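Uncharacterized protein (Bacteroides ovatus, PDB 4ID2) is of unknown function but belongs to the DUF4738 family and folds into a beta-barrel-like structure, with four copies in the assembly. Local coordinates at residues T36-K41 / I121-S126; H59-N62 / D66-V69; I73-T78 / I140-D145; K87-N92 / G146-Q151; S95-A100 / M136-T141. All blocks are in the same frame, centred on the assembly; numbering follows the deposited sequence.

Contact 1 (T36-K41 / I121-S126)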
# COMPACT_ATOMS: atom_id res chain seq x y z
N THR A 36 -5.94 -27.52 2.30
CA THR A 36 -4.75 -27.19 3.07
C THR A 36 -4.78 -27.86 4.44
O THR A 36 -5.78 -27.76 5.15
CB THR A 36 -4.61 -25.67 3.24
OG1 THR A 36 -4.71 -25.06 1.96
CG2 THR A 36 -3.28 -25.27 3.87
N ASP A 37 -3.67 -28.50 4.81
CA ASP A 37 -3.50 -29.14 6.11
C ASP A 37 -2.46 -28.37 6.90
O ASP A 37 -1.38 -28.06 6.38
CB ASP A 37 -3.06 -30.61 5.94
CG ASP A 37 -4.11 -31.52 5.32
OD1 ASP A 37 -5.29 -31.11 5.25
OD2 ASP A 37 -3.75 -32.64 4.91
N PHE A 38 -2.79 -28.02 8.15
CA PHE A 38 -1.90 -27.28 9.02
C PHE A 38 -2.23 -27.55 10.48
O PHE A 38 -3.29 -28.12 10.78
CB PHE A 38 -1.99 -25.77 8.73
CG PHE A 38 -3.37 -25.20 8.96
CD1 PHE A 38 -3.73 -24.70 10.20
CD2 PHE A 38 -4.31 -25.17 7.94
CE1 PHE A 38 -5.01 -24.20 10.42
CE2 PHE A 38 -5.59 -24.68 8.16
CZ PHE A 38 -5.93 -24.19 9.40
N LYS A 39 -1.34 -27.14 11.38
CA LYS A 39 -1.52 -27.28 12.83
C LYS A 39 -1.79 -25.91 13.44
O LYS A 39 -1.22 -24.92 13.00
CB LYS A 39 -0.28 -27.91 13.48
CG LYS A 39 -0.24 -29.42 13.37
CD LYS A 39 1.03 -29.98 13.98
CE LYS A 39 1.17 -31.47 13.76
NZ LYS A 39 2.53 -31.96 14.10
N PHE A 40 -2.65 -25.86 14.46
CA PHE A 40 -2.93 -24.63 15.20
C PHE A 40 -3.16 -25.00 16.66
O PHE A 40 -3.98 -25.87 16.95
CB PHE A 40 -4.11 -23.87 14.61
CG PHE A 40 -4.50 -22.64 15.39
CD1 PHE A 40 -3.56 -21.67 15.71
CD2 PHE A 40 -5.81 -22.45 15.81
CE1 PHE A 40 -3.92 -20.53 16.41
CE2 PHE A 40 -6.17 -21.30 16.52
CZ PHE A 40 -5.22 -20.36 16.82
N LYS A 41 -2.36 -24.40 17.57
CA LYS A 41 -2.39 -24.71 19.01
C LYS A 41 -2.19 -26.23 19.22
O LYS A 41 -2.82 -26.83 20.09
CB LYS A 41 -3.68 -24.19 19.67
CG LYS A 41 -3.83 -22.67 19.56
CD LYS A 41 -4.93 -22.13 20.47
CE LYS A 41 -4.88 -20.63 20.59
NZ LYS A 41 -5.92 -20.12 21.53
N ILE A 121 -6.80 -18.51 13.09
CA ILE A 121 -6.37 -18.96 11.77
C ILE A 121 -6.69 -17.84 10.80
O ILE A 121 -7.85 -17.49 10.66
CB ILE A 121 -7.11 -20.28 11.41
CG1 ILE A 121 -6.82 -21.38 12.46
CG2 ILE A 121 -6.72 -20.76 10.00
CD1 ILE A 121 -7.81 -22.47 12.49
N VAL A 122 -5.67 -17.28 10.13
CA VAL A 122 -5.85 -16.15 9.22
C VAL A 122 -5.87 -16.62 7.77
O VAL A 122 -4.98 -17.36 7.34
CB VAL A 122 -4.76 -15.08 9.44
CG1 VAL A 122 -4.95 -13.90 8.49
CG2 VAL A 122 -4.77 -14.61 10.89
N TYR A 123 -6.86 -16.13 7.00
CA TYR A 123 -7.00 -16.38 5.57
C TYR A 123 -6.82 -15.09 4.82
O TYR A 123 -7.35 -14.07 5.25
CB TYR A 123 -8.39 -16.95 5.24
CG TYR A 123 -8.58 -18.40 5.64
CD1 TYR A 123 -8.83 -18.74 6.97
CD2 TYR A 123 -8.52 -19.42 4.70
CE1 TYR A 123 -8.97 -20.07 7.35
CE2 TYR A 123 -8.66 -20.75 5.08
CZ TYR A 123 -8.91 -21.07 6.40
OH TYR A 123 -9.06 -22.38 6.77
N ALA A 124 -6.10 -15.12 3.71
CA ALA A 124 -5.97 -13.95 2.86
C ALA A 124 -7.15 -13.99 1.92
O ALA A 124 -7.47 -15.07 1.41
CB ALA A 124 -4.65 -13.98 2.09
N ALA A 125 -7.86 -12.88 1.77
CA ALA A 125 -9.03 -12.80 0.90
C ALA A 125 -8.86 -11.66 -0.08
O ALA A 125 -8.19 -10.68 0.22
CB ALA A 125 -10.28 -12.60 1.74
N SER A 126 -9.45 -11.80 -1.27
CA SER A 126 -9.35 -10.73 -2.26
C SER A 126 -10.57 -10.63 -3.15
O SER A 126 -11.17 -11.65 -3.52
CB SER A 126 -8.11 -10.92 -3.13
OG SER A 126 -8.09 -12.20 -3.76

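Contact 2 (H59-N62 / D66-V69)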
# COMPACT_ATOMS: atom_id res chain seq x y z
N HIS A 59 -24.66 -9.39 -11.45
CA HIS A 59 -23.54 -9.36 -12.38
C HIS A 59 -22.76 -8.07 -12.21
O HIS A 59 -23.30 -7.07 -11.73
CB HIS A 59 -24.01 -9.50 -13.84
CG HIS A 59 -24.76 -10.76 -14.12
ND1 HIS A 59 -25.71 -10.83 -15.12
CD2 HIS A 59 -24.70 -11.95 -13.48
CE1 HIS A 59 -26.18 -12.07 -15.08
NE2 HIS A 59 -25.60 -12.78 -14.11
N VAL A 60 -21.49 -8.10 -12.63
CA VAL A 60 -20.58 -6.96 -12.56
C VAL A 60 -20.26 -6.53 -13.99
O VAL A 60 -19.78 -7.34 -14.77
CB VAL A 60 -19.30 -7.32 -11.77
CG1 VAL A 60 -18.38 -6.11 -11.62
CG2 VAL A 60 -19.68 -7.87 -10.40
N THR A 61 -20.56 -5.27 -14.32
CA THR A 61 -20.33 -4.71 -15.65
C THR A 61 -19.17 -3.70 -15.53
O THR A 61 -19.19 -2.85 -14.64
CB THR A 61 -21.64 -4.15 -16.24
OG1 THR A 61 -21.51 -4.02 -17.65
CG2 THR A 61 -22.09 -2.81 -15.61
N ASN A 62 -18.14 -3.84 -16.39
CA ASN A 62 -16.97 -2.96 -16.38
C ASN A 62 -17.20 -1.75 -17.31
O ASN A 62 -18.28 -1.62 -17.89
CB ASN A 62 -15.69 -3.74 -16.77
CG ASN A 62 -15.63 -4.26 -18.19
OD1 ASN A 62 -16.65 -4.37 -18.89
ND2 ASN A 62 -14.44 -4.63 -18.64
N ASP A 66 -18.37 -5.36 -20.90
CA ASP A 66 -18.41 -6.82 -20.72
C ASP A 66 -19.00 -7.16 -19.35
O ASP A 66 -18.49 -6.68 -18.34
CB ASP A 66 -17.00 -7.43 -20.86
CG ASP A 66 -16.35 -7.28 -22.22
OD1 ASP A 66 -17.09 -7.16 -23.22
OD2 ASP A 66 -15.10 -7.34 -22.29
N THR A 67 -20.04 -8.00 -19.32
CA THR A 67 -20.69 -8.41 -18.07
C THR A 67 -20.03 -9.68 -17.52
O THR A 67 -19.87 -10.65 -18.25
CB THR A 67 -22.20 -8.60 -18.29
OG1 THR A 67 -22.42 -9.31 -19.50
CG2 THR A 67 -22.94 -7.28 -18.34
N TYR A 68 -19.66 -9.67 -16.23
CA TYR A 68 -19.03 -10.79 -15.55
C TYR A 68 -19.93 -11.34 -14.44
O TYR A 68 -20.51 -10.55 -13.70
CB TYR A 68 -17.68 -10.35 -14.94
CG TYR A 68 -16.68 -9.88 -15.97
CD1 TYR A 68 -16.71 -8.57 -16.45
CD2 TYR A 68 -15.71 -10.73 -16.46
CE1 TYR A 68 -15.79 -8.13 -17.41
CE2 TYR A 68 -14.78 -10.30 -17.41
CZ TYR A 68 -14.82 -9.00 -17.88
OH TYR A 68 -13.93 -8.54 -18.83
N VAL A 69 -20.04 -12.68 -14.32
CA VAL A 69 -20.80 -13.30 -13.24
C VAL A 69 -19.87 -13.37 -12.01
O VAL A 69 -18.68 -13.68 -12.15
CB VAL A 69 -21.41 -14.68 -13.62
CG1 VAL A 69 -20.37 -15.78 -13.62
CG2 VAL A 69 -22.54 -15.06 -12.67

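Contact 3 (I73-T78 / I140-D145)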
# COMPACT_ATOMS: atom_id res chain seq x y z
N ILE A 73 -17.51 -18.51 -2.52
CA ILE A 73 -16.40 -19.33 -2.06
C ILE A 73 -16.85 -20.10 -0.83
O ILE A 73 -17.14 -19.48 0.18
CB ILE A 73 -15.11 -18.51 -1.80
CG1 ILE A 73 -14.54 -17.98 -3.14
CG2 ILE A 73 -14.07 -19.38 -1.10
CD1 ILE A 73 -13.33 -17.14 -3.07
N VAL A 74 -16.89 -21.44 -0.91
CA VAL A 74 -17.24 -22.26 0.25
C VAL A 74 -15.94 -22.58 0.99
O VAL A 74 -15.05 -23.18 0.39
CB VAL A 74 -18.01 -23.54 -0.15
CG1 VAL A 74 -18.29 -24.42 1.08
CG2 VAL A 74 -19.31 -23.20 -0.87
N LEU A 75 -15.84 -22.18 2.26
CA LEU A 75 -14.69 -22.48 3.11
C LEU A 75 -15.14 -23.49 4.15
O LEU A 75 -16.00 -23.17 4.96
CB LEU A 75 -14.14 -21.18 3.76
CG LEU A 75 -13.20 -21.30 4.98
CD1 LEU A 75 -12.05 -22.25 4.76
CD2 LEU A 75 -12.59 -19.95 5.34
N HIS A 76 -14.64 -24.74 4.07
CA HIS A 76 -14.96 -25.81 5.02
C HIS A 76 -13.72 -26.13 5.85
O HIS A 76 -12.79 -26.78 5.37
CB HIS A 76 -15.49 -27.07 4.31
CG HIS A 76 -16.18 -28.04 5.22
ND1 HIS A 76 -16.81 -29.17 4.73
CD2 HIS A 76 -16.34 -28.01 6.57
CE1 HIS A 76 -17.32 -29.79 5.78
NE2 HIS A 76 -17.08 -29.13 6.91
N LEU A 77 -13.70 -25.65 7.10
CA LEU A 77 -12.60 -25.87 8.03
C LEU A 77 -12.97 -26.95 9.04
O LEU A 77 -14.00 -26.83 9.69
CB LEU A 77 -12.29 -24.55 8.77
CG LEU A 77 -11.14 -24.58 9.78
CD1 LEU A 77 -9.83 -24.99 9.11
CD2 LEU A 77 -11.00 -23.24 10.48
N THR A 78 -12.14 -28.00 9.18
CA THR A 78 -12.42 -29.09 10.12
C THR A 78 -11.21 -29.38 11.00
O THR A 78 -10.09 -29.07 10.62
CB THR A 78 -12.84 -30.37 9.37
OG1 THR A 78 -11.76 -30.83 8.57
CG2 THR A 78 -14.05 -30.16 8.49
N ILE A 140 -9.68 -12.85 6.70
CA ILE A 140 -10.68 -13.56 7.51
C ILE A 140 -9.92 -14.25 8.63
O ILE A 140 -9.00 -15.01 8.33
CB ILE A 140 -11.48 -14.61 6.68
CG1 ILE A 140 -12.11 -14.01 5.41
CG2 ILE A 140 -12.54 -15.33 7.53
CD1 ILE A 140 -12.21 -15.02 4.31
N THR A 141 -10.27 -14.00 9.89
CA THR A 141 -9.62 -14.65 11.03
C THR A 141 -10.64 -15.57 11.68
O THR A 141 -11.73 -15.10 12.01
CB THR A 141 -9.04 -13.62 11.99
OG1 THR A 141 -8.16 -12.76 11.26
CG2 THR A 141 -8.27 -14.26 13.15
N ILE A 142 -10.32 -16.86 11.85
CA ILE A 142 -11.23 -17.84 12.46
C ILE A 142 -10.56 -18.38 13.72
O ILE A 142 -9.43 -18.86 13.65
CB ILE A 142 -11.60 -18.97 11.47
CG1 ILE A 142 -12.32 -18.40 10.24
CG2 ILE A 142 -12.49 -20.02 12.17
CD1 ILE A 142 -12.24 -19.27 9.01
N THR A 143 -11.27 -18.32 14.87
CA THR A 143 -10.71 -18.83 16.13
C THR A 143 -10.89 -20.34 16.18
O THR A 143 -11.60 -20.90 15.35
CB THR A 143 -11.37 -18.16 17.34
OG1 THR A 143 -12.75 -18.54 17.39
CG2 THR A 143 -11.24 -16.64 17.33
N ALA A 144 -10.27 -20.99 17.17
CA ALA A 144 -10.39 -22.44 17.34
C ALA A 144 -11.84 -22.88 17.61
O ALA A 144 -12.23 -23.97 17.18
CB ALA A 144 -9.47 -22.92 18.45
N ASP A 145 -12.65 -22.02 18.28
CA ASP A 145 -14.06 -22.32 18.55
C ASP A 145 -15.00 -21.76 17.44
O ASP A 145 -16.20 -21.63 17.67
CB ASP A 145 -14.48 -21.82 19.95
CG ASP A 145 -14.54 -20.32 20.14
OD1 ASP A 145 -13.68 -19.62 19.55
OD2 ASP A 145 -15.39 -19.85 20.93

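Contact 4 (K87-N92 / G146-Q151)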
# COMPACT_ATOMS: atom_id res chain seq x y z
N LYS A 87 -18.82 -22.11 5.85
CA LYS A 87 -19.51 -20.91 5.37
C LYS A 87 -19.38 -20.71 3.87
O LYS A 87 -18.31 -20.91 3.31
CB LYS A 87 -18.92 -19.67 6.06
CG LYS A 87 -19.64 -18.37 5.72
CD LYS A 87 -19.37 -17.30 6.73
CE LYS A 87 -19.95 -15.97 6.32
NZ LYS A 87 -21.44 -15.98 6.29
N THR A 88 -20.47 -20.24 3.23
CA THR A 88 -20.47 -19.83 1.84
C THR A 88 -20.15 -18.34 1.86
O THR A 88 -20.90 -17.56 2.46
CB THR A 88 -21.79 -20.14 1.15
OG1 THR A 88 -21.99 -21.55 1.18
CG2 THR A 88 -21.82 -19.65 -0.30
N PHE A 89 -19.03 -17.95 1.27
CA PHE A 89 -18.60 -16.56 1.23
C PHE A 89 -18.95 -15.90 -0.10
O PHE A 89 -18.88 -16.53 -1.15
CB PHE A 89 -17.08 -16.41 1.44
CG PHE A 89 -16.64 -16.45 2.88
CD1 PHE A 89 -16.65 -15.30 3.65
CD2 PHE A 89 -16.20 -17.62 3.45
CE1 PHE A 89 -16.25 -15.34 4.98
CE2 PHE A 89 -15.77 -17.65 4.78
CZ PHE A 89 -15.79 -16.51 5.53
N THR A 90 -19.26 -14.60 -0.05
CA THR A 90 -19.47 -13.74 -1.21
C THR A 90 -18.80 -12.41 -0.89
O THR A 90 -18.50 -12.15 0.27
CB THR A 90 -20.96 -13.56 -1.57
OG1 THR A 90 -21.62 -12.79 -0.57
CG2 THR A 90 -21.68 -14.88 -1.76
N LYS A 91 -18.58 -11.55 -1.89
CA LYS A 91 -17.98 -10.23 -1.64
C LYS A 91 -18.82 -9.41 -0.62
O LYS A 91 -18.26 -8.57 0.09
CB LYS A 91 -17.80 -9.44 -2.96
CG LYS A 91 -19.10 -9.06 -3.66
CD LYS A 91 -18.84 -8.31 -4.93
CE LYS A 91 -20.12 -7.80 -5.54
NZ LYS A 91 -19.99 -7.53 -6.99
N ASN A 92 -20.13 -9.69 -0.50
CA ASN A 92 -21.03 -8.99 0.43
C ASN A 92 -20.68 -9.27 1.90
O ASN A 92 -21.01 -8.44 2.75
CB ASN A 92 -22.49 -9.32 0.13
CG ASN A 92 -22.83 -9.12 -1.33
OD1 ASN A 92 -23.07 -10.08 -2.06
ND2 ASN A 92 -22.75 -7.89 -1.80
N GLY A 146 -14.47 -21.47 16.25
CA GLY A 146 -15.28 -21.03 15.11
C GLY A 146 -15.73 -19.59 15.06
O GLY A 146 -16.51 -19.26 14.16
N LYS A 147 -15.27 -18.70 15.98
CA LYS A 147 -15.66 -17.28 15.92
C LYS A 147 -14.89 -16.63 14.78
O LYS A 147 -13.67 -16.70 14.76
CB LYS A 147 -15.45 -16.54 17.25
CG LYS A 147 -16.40 -17.00 18.35
CD LYS A 147 -16.08 -16.35 19.69
CE LYS A 147 -17.09 -16.72 20.75
NZ LYS A 147 -16.72 -16.18 22.08
N MSE A 148 -15.61 -16.07 13.81
CA MSE A 148 -15.01 -15.50 12.61
C MSE A 148 -15.08 -13.97 12.61
O MSE A 148 -16.09 -13.41 13.00
CB MSE A 148 -15.74 -16.08 11.40
CG MSE A 148 -15.06 -15.77 10.09
SE MSE A 148 -16.21 -14.93 8.82
CE MSE A 148 -16.78 -13.36 9.82
N SER A 149 -14.00 -13.31 12.14
CA SER A 149 -13.94 -11.85 12.01
C SER A 149 -13.32 -11.46 10.66
O SER A 149 -12.51 -12.20 10.13
CB SER A 149 -13.16 -11.22 13.16
OG SER A 149 -11.84 -11.73 13.26
N ILE A 150 -13.75 -10.31 10.11
CA ILE A 150 -13.31 -9.78 8.82
C ILE A 150 -12.54 -8.49 9.04
O ILE A 150 -12.97 -7.66 9.83
CB ILE A 150 -14.54 -9.50 7.90
CG1 ILE A 150 -15.39 -10.76 7.68
CG2 ILE A 150 -14.12 -8.90 6.57
CD1 ILE A 150 -14.68 -11.94 7.14
N GLN A 151 -11.45 -8.28 8.27
CA GLN A 151 -10.65 -7.05 8.35
C GLN A 151 -10.19 -6.61 6.97
O GLN A 151 -10.00 -7.44 6.07
CB GLN A 151 -9.40 -7.23 9.24
CG GLN A 151 -9.60 -7.85 10.63
CD GLN A 151 -9.78 -9.35 10.68
OE1 GLN A 151 -10.69 -9.85 11.35
NE2 GLN A 151 -8.89 -10.13 10.05

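Contact 5 (S95-A100 / M136-T141)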
# COMPACT_ATOMS: atom_id res chain seq x y z
N SER A 95 -18.91 -6.25 3.27
CA SER A 95 -19.63 -4.97 3.17
C SER A 95 -19.39 -4.06 4.38
O SER A 95 -19.50 -2.84 4.24
CB SER A 95 -21.13 -5.21 3.01
OG SER A 95 -21.68 -5.90 4.12
N SER A 96 -19.07 -4.63 5.55
CA SER A 96 -18.79 -3.86 6.76
C SER A 96 -17.43 -3.13 6.71
O SER A 96 -17.26 -2.19 7.48
CB SER A 96 -18.83 -4.76 7.99
OG SER A 96 -17.88 -5.82 7.86
N VAL A 97 -16.48 -3.56 5.85
CA VAL A 97 -15.15 -2.94 5.78
C VAL A 97 -14.73 -2.50 4.34
O VAL A 97 -13.58 -2.11 4.16
CB VAL A 97 -14.07 -3.87 6.41
CG1 VAL A 97 -14.41 -4.18 7.87
CG2 VAL A 97 -13.88 -5.16 5.61
N VAL A 98 -15.64 -2.53 3.34
CA VAL A 98 -15.35 -2.10 1.96
C VAL A 98 -16.51 -1.22 1.50
O VAL A 98 -17.67 -1.61 1.68
CB VAL A 98 -15.12 -3.29 0.99
CG1 VAL A 98 -14.77 -2.79 -0.41
CG2 VAL A 98 -14.03 -4.22 1.51
N ASP A 99 -16.22 -0.05 0.90
CA ASP A 99 -17.29 0.87 0.46
C ASP A 99 -18.09 0.25 -0.69
O ASP A 99 -17.53 -0.41 -1.56
CB ASP A 99 -16.73 2.25 0.08
CG ASP A 99 -15.83 2.32 -1.13
OD1 ASP A 99 -14.98 1.41 -1.29
OD2 ASP A 99 -15.94 3.30 -1.89
N ALA A 100 -19.43 0.44 -0.66
CA ALA A 100 -20.37 -0.12 -1.64
C ALA A 100 -20.01 0.17 -3.10
O ALA A 100 -20.24 -0.68 -3.95
CB ALA A 100 -21.77 0.40 -1.36
N MSE A 136 -8.18 -5.92 -4.23
CA MSE A 136 -8.14 -5.35 -2.90
C MSE A 136 -7.84 -6.44 -1.88
O MSE A 136 -8.62 -7.37 -1.76
CB MSE A 136 -9.47 -4.68 -2.59
CG MSE A 136 -9.53 -4.06 -1.21
SE MSE A 136 -11.27 -3.28 -1.00
CE MSE A 136 -10.73 -1.41 -1.62
N PRO A 137 -6.75 -6.31 -1.10
CA PRO A 137 -6.46 -7.34 -0.09
C PRO A 137 -7.35 -7.19 1.15
O PRO A 137 -7.58 -6.08 1.63
CB PRO A 137 -4.98 -7.07 0.25
CG PRO A 137 -4.79 -5.63 -0.03
CD PRO A 137 -5.72 -5.25 -1.12
N LEU A 138 -7.90 -8.32 1.62
CA LEU A 138 -8.77 -8.39 2.81
C LEU A 138 -8.33 -9.61 3.63
O LEU A 138 -7.51 -10.40 3.14
CB LEU A 138 -10.25 -8.53 2.38
CG LEU A 138 -10.78 -7.46 1.41
CD1 LEU A 138 -11.84 -8.03 0.47
CD2 LEU A 138 -11.32 -6.26 2.16
N SER A 139 -8.87 -9.80 4.84
CA SER A 139 -8.50 -10.98 5.63
C SER A 139 -9.67 -11.51 6.48
O SER A 139 -10.55 -10.75 6.85
CB SER A 139 -7.31 -10.69 6.53
OG SER A 139 -7.57 -9.58 7.36
N ILE A 140 -9.68 -12.85 6.70
CA ILE A 140 -10.68 -13.56 7.51
C ILE A 140 -9.92 -14.25 8.63
O ILE A 140 -9.00 -15.01 8.33
CB ILE A 140 -11.48 -14.61 6.68
CG1 ILE A 140 -12.11 -14.01 5.41
CG2 ILE A 140 -12.54 -15.33 7.53
CD1 ILE A 140 -12.21 -15.02 4.31
N THR A 141 -10.27 -14.00 9.89
CA THR A 141 -9.62 -14.65 11.03
C THR A 141 -10.64 -15.57 11.68
O THR A 141 -11.73 -15.10 12.01
CB THR A 141 -9.04 -13.62 11.99
OG1 THR A 141 -8.16 -12.76 11.26
CG2 THR A 141 -8.27 -14.26 13.15

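Contact 1 (T36-K41 / I121-S126)
Tyr123 OH, hydrogen-bonded to Ser47 OG, lies at the edge of the Phe38 ring, 4.4 Å from CE2, where two sheets of this beta-barrel-like fold face each other. Strand 36-40 comes from the mixed sheet and 121-126 from the four-stranded antiparallel one. Their axes come no closer than 9.9 Å, so side chains alone make the join. Ile121 wedges between both phenylalanines. Its CG2, anti to the backbone N because CG1 stands at chi1 -59°, comes within 3.6 Å of Phe38 CZ. CG1 comes nearest to the second ring, 3.7 Å from Phe40 CD2, with CD1 between the two rings. A branched aliphatic residue suits this place because branching at CB sends CG1 and CG2 in different directions, toward two rings. Cut back to an alanine here, the side chain would lose both branches, which would probably open a gap between Phe38 and Phe40 and cost Phe40 a partner. Phe38 also stacks on Tyr113 and lies nearly parallel to the Tyr45 ring. Residues 36-38 also pair in an antiparallel ladder with a strand of a second subunit. On the Phe40 ring, neighbouring Lys41 lays its CG 3.7 Å above the centre.

Contact 2 (H59-N62 / D66-V69)
Asn62 reaches across to Asp66 and Tyr68, and its side chain can be followed outward from CB. With CG held between the backbone N and the carbonyl carbon (chi1 66°), the amide swings over to the other strand, and CG arrives at the edge of the Tyr68 ring, in its plane, 4.0 Å from CE1. OD1 accepts its main bond from Gly65 N, inside the turn, and a weak, bent one from Asp66 N (2.8 Å, 124° at the hydrogen). ND2 stands 3.9 Å from Tyr68 OH, with the amide plane nearly perpendicular to the ring. A leucine in its place would probably leave the Gly65 and Asp66 amides without this acceptor and the turn less firmly closed.

Backbone bonds and lighter side-chain packing carry the rest. Val60 and Tyr68 form a hydrogen-bonded antiparallel pair: Val60 N reaches Tyr68 O at 2.8 Å in a practically straight line, and Tyr68 N returns a bond to Val60 O. Asn62 N gives Asp66 O a weak bond at 3.5 Å. Thr61 and Thr67, the adjacent non-hydrogen-bonded pair, share the other face, OG1 of Thr61 meeting CG2 of Thr67 at 3.6 Å. His59 CD2 packs on Val69 CG2 at 3.9 Å. Beta-branched residues suit such extended backbones, and the whole is a short antiparallel beta hairpin with an asparagine bracing its turn.

Contact 3 (I73-T78 / I140-D145)
Leu75 and Leu77 point their side chains at Ile142, and each meets it tip to tip. Both leucines hold CG anti to the backbone N (chi1 163° in Leu75, -179° in Leu77), which sends their branches from the mixed sheet toward the four-stranded antiparallel sheet. Ile142 answers with two separate methyls. Its longer branch ends in CD1, 3.7 Å from Leu75 CD2. Its shorter branch places CG2 3.9 Å from Leu77 CD2. A single isoleucine is thus divided between two leucines that sit two residues apart on their strand and so face the same way. The backbones remain well separated, with Leu77 CA and Ile142 CA 9.3 Å apart, a span that long aliphatic side chains can bridge when they extend from both sides.

The leucines use their other methyls elsewhere: CD1 of each packs against the hydroxyl end of Tyr123, which lies on the strand next to that of Ile142. Met148 touches Ile142 from the following strand. Just past the isoleucine the chain leaves the sheet, and polar groups take over. Thr143 OG1 donates a 2.6 Å bond to Asp145 OD1, nearly along the carboxylate C-O axis, and also accepts from Lys147 N, fastening the turn that leads into strand 148-158.

Between the sheets themselves the contact is purely aliphatic. Methyl-to-methyl packing has little directional demand, so complementary shape and exclusion of water, rather than bond geometry, are what hold these two layers together here.

Contact 4 (K87-N92 / G146-Q151)
Phe89 and Met148 face each other across the interior between the two sheets of the barrel-like fold, one on strand 82-89 and the other on strand 148-158. The short strand segments run nearly parallel, 15° apart, and their axes come no closer than 12.3 Å, so long side chains are needed to meet.

The main interaction is Met-aromatic. Met148, deposited as selenomethionine, brings SE to the edge of the Phe89 ring, 78° off the ring normal. The closest ring atom is CZ, 3.7 Å from SE. A flexible, polarisable side chain suits this place: from CG anti to the backbone N, the turn at chi2 (-126°) brings SE to the ring; the bend at the last torsion sets only the direction of CE.

Apolar packing adds to this. Ile150 CD1 lies 4.3 Å from Phe89 CE1, and both Met148 and Ile150 also pack on Ile140 of the adjacent strand.

Lys87 supplies contacts of an aliphatic kind from a polar residue, while its NZ makes a long, weak ion pair with Asp93. Lys87 CD comes no nearer than 4.5 Å to Met148 SE, a loose approach; the same CD lies 3.8 Å above one face of the Phe89 ring, offset toward the rim.

Contact 5 (S95-A100 / M136-T141)
No ring or other flat group mediates the meeting of Val98 with Met136 and Leu138; the surfaces in play are the two methyls of a valine, the selenium of a selenomethionine and the branched end of a leucine. An aromatic ring takes part from outside the two segments: Phe94 packs on Leu138. Val98 divides its branches between the two partners. CG1, anti to the backbone N at chi1 -177°, lies 3.6 Å from Met136 SE. CG2 turns to Leu138, meeting CD2 at 3.5 Å, tighter than carbon atoms usually pack, and also stands 3.8 Å from the same selenium.

The side chains approach in different ways. Met136, stretched as far as its bend at the last torsion, slides past Val98 in the opposite direction, whereas Leu138 crosses it at about a right angle. Val97 adds a looser touch, its CG2 4.4 Å from Leu138 CD2. Valine suits the place because its two methyls at CB let one short side chain meet two longer ones reaching out from the strand.

Leu103 of the short helix 100-104 packs on Val98, while Leu156 of a third subunit packs on Met136. Asp99 occupies the N-cap position of that helix, although its side chain makes no capping bond. What results is a loop, between strand 82-89 and the helix, that turns two valines inward, laid against one strand of the antiparallel sheet in this beta-barrel-like fold.

Contacts 1, 3 and 5 are buried, whereas contacts 2 and 4 are only partly so. Contacts 1, 3 and 4 span the mixed and antiparallel sheets; the centres of contacts 1 and 3 lie about 8 Å apart, as do those of contacts 3 and 4. They pass from aromatic-aliphatic through aliphatic to Met-aromatic packing. Backbone hydrogen bonds between neighbouring strands join them laterally. Contact 5 shares strand 134-142 with contact 3 but sets a loop against it. Contact 2 lies at the far end, its centre about 31 Å from that of contact 1, touching contact 4 where Val60 packs on Lys91; it is the one held by backbone pairing, since it joins neighbouring strands of one sheet.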